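Lin2111 protein (PDB 3EDP) probably acts as a DNA-binding transcription regulator of the GntR family, with a winged-helix domain followed by a UTRA domain, though its function is not established. Local coordinates at residues K111-I116 and L140-L145; F117-K120 and L124-S127. All coordinates share one frame; numbering follows the deposited sequence.

Contact 1: residues K111-I116 and L140-L145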
ATOM      1  N   LYS A 111       9.581  19.666 -12.895  1.00 53.76           N
ATOM      2  CA  LYS A 111      10.844  19.119 -12.395  1.00 56.58           C
ATOM      3  C   LYS A 111      10.691  18.060 -11.308  1.00 51.45           C
ATOM      4  O   LYS A 111      11.316  17.004 -11.371  1.00 44.62           O
ATOM      5  CB  LYS A 111      11.754  20.240 -11.882  1.00 65.07           C
ATOM      6  CG  LYS A 111      12.849  20.642 -12.857  1.00 76.83           C
ATOM      7  CD  LYS A 111      12.270  21.148 -14.168  1.00 85.57           C
ATOM      8  CE  LYS A 111      13.176  20.790 -15.330  1.00 89.71           C
ATOM      9  NZ  LYS A 111      13.295  19.312 -15.460  1.00 89.86           N
ATOM     10  N   PHE A 112       9.870  18.355 -10.307  1.00 48.94           N
ATOM     11  CA  PHE A 112       9.746  17.490  -9.142  1.00 48.83           C
ATOM     12  C   PHE A 112       9.224  16.096  -9.484  1.00 52.34           C
ATOM     13  O   PHE A 112       9.796  15.099  -9.054  1.00 54.55           O
ATOM     14  CB  PHE A 112       8.868  18.146  -8.075  1.00 56.94           C
ATOM     15  CG  PHE A 112       8.687  17.305  -6.848  1.00 67.63           C
ATOM     16  CD1 PHE A 112       9.737  17.115  -5.964  1.00 73.45           C
ATOM     17  CD2 PHE A 112       7.473  16.696  -6.581  1.00 68.95           C
ATOM     18  CE1 PHE A 112       9.578  16.333  -4.833  1.00 74.38           C
ATOM     19  CE2 PHE A 112       7.307  15.917  -5.451  1.00 72.54           C
ATOM     20  CZ  PHE A 112       8.361  15.734  -4.575  1.00 73.15           C
ATOM     21  N   TYR A 113       8.146  16.026 -10.258  1.00 53.21           N
ATOM     22  CA  TYR A 113       7.572  14.736 -10.642  1.00 47.99           C
ATOM     23  C   TYR A 113       8.382  14.038 -11.730  1.00 47.53           C
ATOM     24  O   TYR A 113       8.500  12.816 -11.725  1.00 49.51           O
ATOM     25  CB  TYR A 113       6.114  14.885 -11.088  1.00 41.44           C
ATOM     26  CG  TYR A 113       5.178  15.262  -9.966  1.00 34.88           C
ATOM     27  CD1 TYR A 113       5.208  14.588  -8.753  1.00 36.44           C
ATOM     28  CD2 TYR A 113       4.253  16.279 -10.125  1.00 32.75           C
ATOM     29  CE1 TYR A 113       4.353  14.935  -7.725  1.00 39.10           C
ATOM     30  CE2 TYR A 113       3.395  16.630  -9.104  1.00 42.95           C
ATOM     31  CZ  TYR A 113       3.447  15.956  -7.905  1.00 44.13           C
ATOM     32  OH  TYR A 113       2.585  16.308  -6.891  1.00 48.62           O
ATOM     33  N   ALA A 114       8.924  14.813 -12.668  1.00 45.99           N
ATOM     34  CA  ALA A 114       9.754  14.258 -13.731  1.00 49.39           C
ATOM     35  C   ALA A 114      10.923  13.481 -13.139  1.00 55.11           C
ATOM     36  O   ALA A 114      11.302  12.427 -13.643  1.00 59.32           O
ATOM     37  CB  ALA A 114      10.266  15.361 -14.643  1.00 50.74           C
ATOM     38  N   GLU A 115      11.485  14.011 -12.060  1.00 50.97           N
ATOM     39  CA  GLU A 115      12.616  13.381 -11.395  1.00 56.77           C
ATOM     40  C   GLU A 115      12.207  12.089 -10.683  1.00 55.08           C
ATOM     41  O   GLU A 115      12.946  11.103 -10.701  1.00 47.02           O
ATOM     42  CB  GLU A 115      13.275  14.366 -10.422  1.00 63.10           C
ATOM     43  CG  GLU A 115      14.150  13.719  -9.365  1.00 74.71           C
ATOM     44  CD  GLU A 115      13.368  13.331  -8.123  1.00 85.41           C
ATOM     45  OE1 GLU A 115      12.434  14.080  -7.751  1.00 91.68           O
ATOM     46  OE2 GLU A 115      13.689  12.285  -7.517  1.00 81.18           O
ATOM     47  N   ILE A 116      11.028  12.097 -10.065  1.00 44.75           N
ATOM     48  CA  ILE A 116      10.511  10.902  -9.404  1.00 44.71           C
ATOM     49  C   ILE A 116      10.165   9.787 -10.390  1.00 45.15           C
ATOM     50  O   ILE A 116      10.518   8.630 -10.175  1.00 48.52           O
ATOM     51  CB  ILE A 116       9.271  11.218  -8.556  1.00 49.88           C
ATOM     52  CG1 ILE A 116       9.663  12.066  -7.346  1.00 50.97           C
ATOM     53  CG2 ILE A 116       8.595   9.925  -8.109  1.00 48.68           C
ATOM     54  CD1 ILE A 116       8.487  12.677  -6.610  1.00 50.18           C
ATOM     55  N   LEU A 140      -7.509  14.239   2.793  1.00 32.32           N
ATOM     56  CA  LEU A 140      -7.300  14.738   1.447  1.00 33.56           C
ATOM     57  C   LEU A 140      -6.303  13.844   0.725  1.00 31.28           C
ATOM     58  O   LEU A 140      -5.241  13.524   1.260  1.00 31.62           O
ATOM     59  CB  LEU A 140      -6.783  16.177   1.501  1.00 33.86           C
ATOM     60  CG  LEU A 140      -6.310  16.786   0.186  1.00 41.14           C
ATOM     61  CD1 LEU A 140      -7.504  17.049  -0.705  1.00 42.27           C
ATOM     62  CD2 LEU A 140      -5.562  18.081   0.455  1.00 51.38           C
ATOM     63  N   ASP A 141      -6.654  13.430  -0.483  1.00 32.29           N
ATOM     64  CA  ASP A 141      -5.760  12.608  -1.284  1.00 32.91           C
ATOM     65  C   ASP A 141      -5.415  13.292  -2.584  1.00 32.87           C
ATOM     66  O   ASP A 141      -6.266  13.919  -3.212  1.00 31.03           O
ATOM     67  CB  ASP A 141      -6.373  11.234  -1.575  1.00 34.10           C
ATOM     68  CG  ASP A 141      -6.196  10.268  -0.425  1.00 40.84           C
ATOM     69  OD1 ASP A 141      -5.393   9.322  -0.565  1.00 39.59           O
ATOM     70  OD2 ASP A 141      -6.840  10.466   0.626  1.00 43.66           O
ATOM     71  N   ARG A 142      -4.154  13.174  -2.979  1.00 27.73           N
ATOM     72  CA  ARG A 142      -3.737  13.615  -4.297  1.00 31.77           C
ATOM     73  C   ARG A 142      -3.005  12.475  -4.998  1.00 36.73           C
ATOM     74  O   ARG A 142      -2.097  11.859  -4.429  1.00 27.70           O
ATOM     75  CB  ARG A 142      -2.878  14.879  -4.210  1.00 35.66           C
ATOM     76  CG  ARG A 142      -1.946  15.080  -5.396  1.00 48.55           C
ATOM     77  CD  ARG A 142      -1.967  16.519  -5.913  1.00 62.89           C
ATOM     78  NE  ARG A 142      -2.249  17.504  -4.870  1.00 72.22           N
ATOM     79  CZ  ARG A 142      -1.444  17.772  -3.842  1.00 78.66           C
ATOM     80  NH1 ARG A 142      -0.300  17.111  -3.692  1.00 84.01           N
ATOM     81  NH2 ARG A 142      -1.796  18.691  -2.950  1.00 71.26           N
ATOM     82  N   LEU A 143      -3.436  12.189  -6.222  1.00 23.82           N
ATOM     83  CA  LEU A 143      -2.869  11.133  -7.056  1.00 24.88           C
ATOM     84  C   LEU A 143      -2.266  11.722  -8.325  1.00 31.75           C
ATOM     85  O   LEU A 143      -2.851  12.614  -8.958  1.00 30.00           O
ATOM     86  CB  LEU A 143      -3.964  10.167  -7.490  1.00 31.69           C
ATOM     87  CG  LEU A 143      -4.341   8.944  -6.667  1.00 54.90           C
ATOM     88  CD1 LEU A 143      -4.987   9.353  -5.355  1.00 59.35           C
ATOM     89  CD2 LEU A 143      -5.274   8.071  -7.495  1.00 58.55           C
ATOM     90  N   ILE A 144      -1.107  11.205  -8.700  1.00 25.14           N
ATOM     91  CA  ILE A 144      -0.443  11.598  -9.930  1.00 27.24           C
ATOM     92  C   ILE A 144      -0.191  10.347 -10.776  1.00 24.93           C
ATOM     93  O   ILE A 144       0.471   9.414 -10.327  1.00 29.58           O
ATOM     94  CB  ILE A 144       0.890  12.307  -9.641  1.00 27.58           C
ATOM     95  CG1 ILE A 144       0.679  13.481  -8.679  1.00 31.35           C
ATOM     96  CG2 ILE A 144       1.538  12.777 -10.943  1.00 25.31           C
ATOM     97  CD1 ILE A 144      -0.082  14.657  -9.274  1.00 34.82           C
ATOM     98  N   LEU A 145      -0.738  10.330 -11.988  1.00 25.87           N
ATOM     99  CA  LEU A 145      -0.596   9.203 -12.914  1.00 25.43           C
ATOM    100  C   LEU A 145      -0.126   9.714 -14.272  1.00 29.76           C
ATOM    101  O   LEU A 145      -0.848  10.440 -14.935  1.00 31.61           O
ATOM    102  CB  LEU A 145      -1.944   8.511 -13.121  1.00 26.11           C
ATOM    103  CG  LEU A 145      -2.733   7.982 -11.921  1.00 38.13           C
ATOM    104  CD1 LEU A 145      -4.082   7.421 -12.375  1.00 37.50           C
ATOM    105  CD2 LEU A 145      -1.948   6.920 -11.207  1.00 29.88           C
TER

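Contact 2: residues F117-K120 and L124-S127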
ATOM      1  N   PHE A 117       9.471  10.133 -11.468  1.00 42.73           N
ATOM      2  CA  PHE A 117       9.070   9.144 -12.465  1.00 38.21           C
ATOM      3  C   PHE A 117      10.207   8.827 -13.418  1.00 46.04           C
ATOM      4  O   PHE A 117      10.139   7.865 -14.182  1.00 53.80           O
ATOM      5  CB  PHE A 117       7.855   9.634 -13.264  1.00 41.08           C
ATOM      6  CG  PHE A 117       6.564   9.580 -12.496  1.00 38.65           C
ATOM      7  CD1 PHE A 117       5.966   8.362 -12.205  1.00 37.36           C
ATOM      8  CD2 PHE A 117       5.949  10.743 -12.064  1.00 34.76           C
ATOM      9  CE1 PHE A 117       4.774   8.307 -11.502  1.00 33.41           C
ATOM     10  CE2 PHE A 117       4.762  10.695 -11.356  1.00 38.42           C
ATOM     11  CZ  PHE A 117       4.174   9.478 -11.072  1.00 32.01           C
ATOM     12  N   GLY A 118      11.253   9.644 -13.376  1.00 46.78           N
ATOM     13  CA  GLY A 118      12.320   9.544 -14.353  1.00 40.49           C
ATOM     14  C   GLY A 118      11.776   9.788 -15.747  1.00 51.71           C
ATOM     15  O   GLY A 118      12.049   9.019 -16.666  1.00 54.04           O
HETATM   16  N   MSE A 119      10.994  10.857 -15.895  1.00 57.20           N
HETATM   17  CA  MSE A 119      10.408  11.230 -17.182  1.00 51.49           C
HETATM   18  C   MSE A 119      10.786  12.666 -17.554  1.00 53.29           C
HETATM   19  O   MSE A 119      11.508  13.340 -16.816  1.00 54.19           O
HETATM   20  CB  MSE A 119       8.883  11.067 -17.148  1.00 50.66           C
HETATM   21  CG  MSE A 119       8.165  12.052 -16.234  1.00 56.19           C
HETATM   22 SE   MSE A 119       6.280  11.619 -15.916  0.68 51.46          SE
HETATM   23  CE  MSE A 119       5.594  11.871 -17.721  1.00 72.96           C
ATOM     24  N   LYS A 120      10.299  13.134 -18.699  1.00 53.68           N
ATOM     25  CA  LYS A 120      10.587  14.495 -19.143  1.00 62.66           C
ATOM     26  C   LYS A 120       9.631  15.502 -18.511  1.00 60.83           C
ATOM     27  O   LYS A 120       8.420  15.283 -18.467  1.00 58.94           O
ATOM     28  CB  LYS A 120      10.536  14.592 -20.669  1.00 71.14           C
ATOM     29  CG  LYS A 120      11.530  13.688 -21.375  1.00 81.18           C
ATOM     30  CD  LYS A 120      12.914  13.807 -20.752  1.00 89.47           C
ATOM     31  CE  LYS A 120      13.957  13.025 -21.543  1.00 92.16           C
ATOM     32  NZ  LYS A 120      14.180  13.601 -22.900  1.00 89.70           N
ATOM     33  N   LEU A 124       3.157  14.740 -19.846  1.00 37.09           N
ATOM     34  CA  LEU A 124       1.926  14.986 -19.114  1.00 38.14           C
ATOM     35  C   LEU A 124       1.608  13.937 -18.054  1.00 38.74           C
ATOM     36  O   LEU A 124       1.959  12.765 -18.195  1.00 35.68           O
ATOM     37  CB  LEU A 124       0.759  15.107 -20.095  1.00 37.58           C
ATOM     38  CG  LEU A 124       0.974  16.131 -21.212  1.00 45.37           C
ATOM     39  CD1 LEU A 124      -0.168  16.060 -22.215  1.00 39.27           C
ATOM     40  CD2 LEU A 124       1.118  17.539 -20.637  1.00 46.14           C
ATOM     41  N   VAL A 125       0.922  14.378 -17.002  1.00 34.90           N
ATOM     42  CA  VAL A 125       0.414  13.501 -15.961  1.00 31.06           C
ATOM     43  C   VAL A 125      -1.013  13.903 -15.620  1.00 30.05           C
ATOM     44  O   VAL A 125      -1.388  15.065 -15.765  1.00 31.49           O
ATOM     45  CB  VAL A 125       1.274  13.568 -14.660  1.00 32.33           C
ATOM     46  CG1 VAL A 125       2.727  13.214 -14.953  1.00 38.06           C
ATOM     47  CG2 VAL A 125       1.179  14.948 -14.008  1.00 27.16           C
ATOM     48  N   TYR A 126      -1.811  12.935 -15.181  1.00 31.99           N
ATOM     49  CA  TYR A 126      -3.109  13.230 -14.604  1.00 28.81           C
ATOM     50  C   TYR A 126      -2.915  13.616 -13.152  1.00 29.31           C
ATOM     51  O   TYR A 126      -2.096  13.025 -12.441  1.00 32.02           O
ATOM     52  CB  TYR A 126      -4.023  12.012 -14.649  1.00 27.54           C
ATOM     53  CG  TYR A 126      -4.461  11.604 -16.025  1.00 36.46           C
ATOM     54  CD1 TYR A 126      -5.426  12.338 -16.710  1.00 39.61           C
ATOM     55  CD2 TYR A 126      -3.928  10.473 -16.637  1.00 32.71           C
ATOM     56  CE1 TYR A 126      -5.840  11.967 -17.971  1.00 41.12           C
ATOM     57  CE2 TYR A 126      -4.340  10.087 -17.896  1.00 34.27           C
ATOM     58  CZ  TYR A 126      -5.295  10.845 -18.559  1.00 38.60           C
ATOM     59  OH  TYR A 126      -5.711  10.473 -19.811  1.00 38.28           O
ATOM     60  N   SER A 127      -3.679  14.599 -12.711  1.00 29.93           N
ATOM     61  CA  SER A 127      -3.670  15.005 -11.322  1.00 34.96           C
ATOM     62  C   SER A 127      -5.087  14.882 -10.807  1.00 32.63           C
ATOM     63  O   SER A 127      -6.009  15.490 -11.351  1.00 28.96           O
ATOM     64  CB  SER A 127      -3.182  16.444 -11.184  1.00 36.35           C
ATOM     65  OG  SER A 127      -3.164  16.832  -9.826  1.00 31.70           O
TER

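Contact 1: residues K111-I116 and L140-L145
Tyr113 of helix 110-117 reaches across to strand 137-146 and lays one face of its ring over the side chain of Ile144, the apolar contact between the two segments. The ring is met by the CG1 branch of Ile144, whose methylene carbon lies 4.2 Å from the centroid of the Tyr113 ring and 27° off its normal, a CH-pi contact. CZ is the Tyr113 ring atom nearest Ile144 CG1, at 3.8 Å, so the contact is shifted toward the hydroxyl end. The terminal methyl continues the same patch, with Ile144 CD1 4.0 Å from Tyr113 CE2. With CG1 anti to the carbonyl carbon, Ile144 directs this branch toward the helix, and the bend at chi2 (-70°) leaves CD1 beside the phenol end as well; the two side chains cross at about a right angle. CA of Tyr113 and CA of Ile144 remain 8.6 Å apart, leaving the side chains to bridge helix and sheet.

The polar groups find their partners outside the two segments. Tyr113 OH sits obliquely to the Arg142 guanidinium, 4.4 Å from Arg142 NH1, too far to bond; Arg142 NH2 is instead in a salt bridge with Glu189 of helix 188-194. Tyr113 OH hydrogen-bonds to a bound glycerol, probably from the crystallisation liquor. Tyr221 of strand 215-225 also touches Tyr113.

Helix 110-117 is thus fastened to the UTRA sheet here by dispersion and CH-pi contact, while the phenol oxygen reaches a site that can accept a small polyol. That is consistent with a pocket beside the sheet, although glycerol alone does not identify a natural ligand.

Contact 2: residues F117-K120 and L124-S127
The chain leaves helix 110-117 at Gly118, whose positive phi of 61° turns the backbone out of the helix, and after a short loop it enters strand 124-134 at Leu124. This is probably a Schellman-type helix end, with Gly118 at the left-handed position and a probable hydrogen bond from Met119 N back to Ala114 O; it leads the chain into the six-stranded antiparallel sheet of the UTRA domain.

Met119, present as selenomethionine, spans from the loop to the strand. Its CG lies between the backbone N and the carbonyl carbon (chi1 68°), and from there the extended chi2 brings SE to Val125, whose CB points back toward the loop. SE of Met119 lies 4.0 Å from Val125 CG1, and the two side chains approach at a slant. The contact is apolar, a polarisable selenium against a methyl group. Val125 also touches Ile144 of the neighbouring strand 137-146, which places it on the sheet face that the helix packs against. Leu124 takes part through its backbone instead, its CB pointing away from the loop and its side chain touching Ile106 and Leu147.

At the loop itself, Lys120 N donates a hydrogen bond to Glu123 OE2, a polar link within the connection. The bend at chi3 (-66°) turns only the methyl of Met119 toward the strand backbone, where CE rests 3.8 Å from Leu124 O in van der Waals contact.

How the contacts relate
Both contacts are buried and belong to one unit of the UTRA domain, in which helix 110-117 packs on strand 137-146, and the loop after it on the neighbouring strand 124-134 of the same sheet. Contact 1 sits nearer the centre of the chain and uses an aromatic face whose hydroxyl bonds a glycerol. Contact 2, about 7 Å away between centres, lies at the exit of the helix and rests on selenium and methyl packing, with no polar side chain across it. They meet directly: Ile144 CG2 packs 3.8 Å from Val125 CG2, and a probable backbone hydrogen bond joins Leu145 O to Tyr126 N.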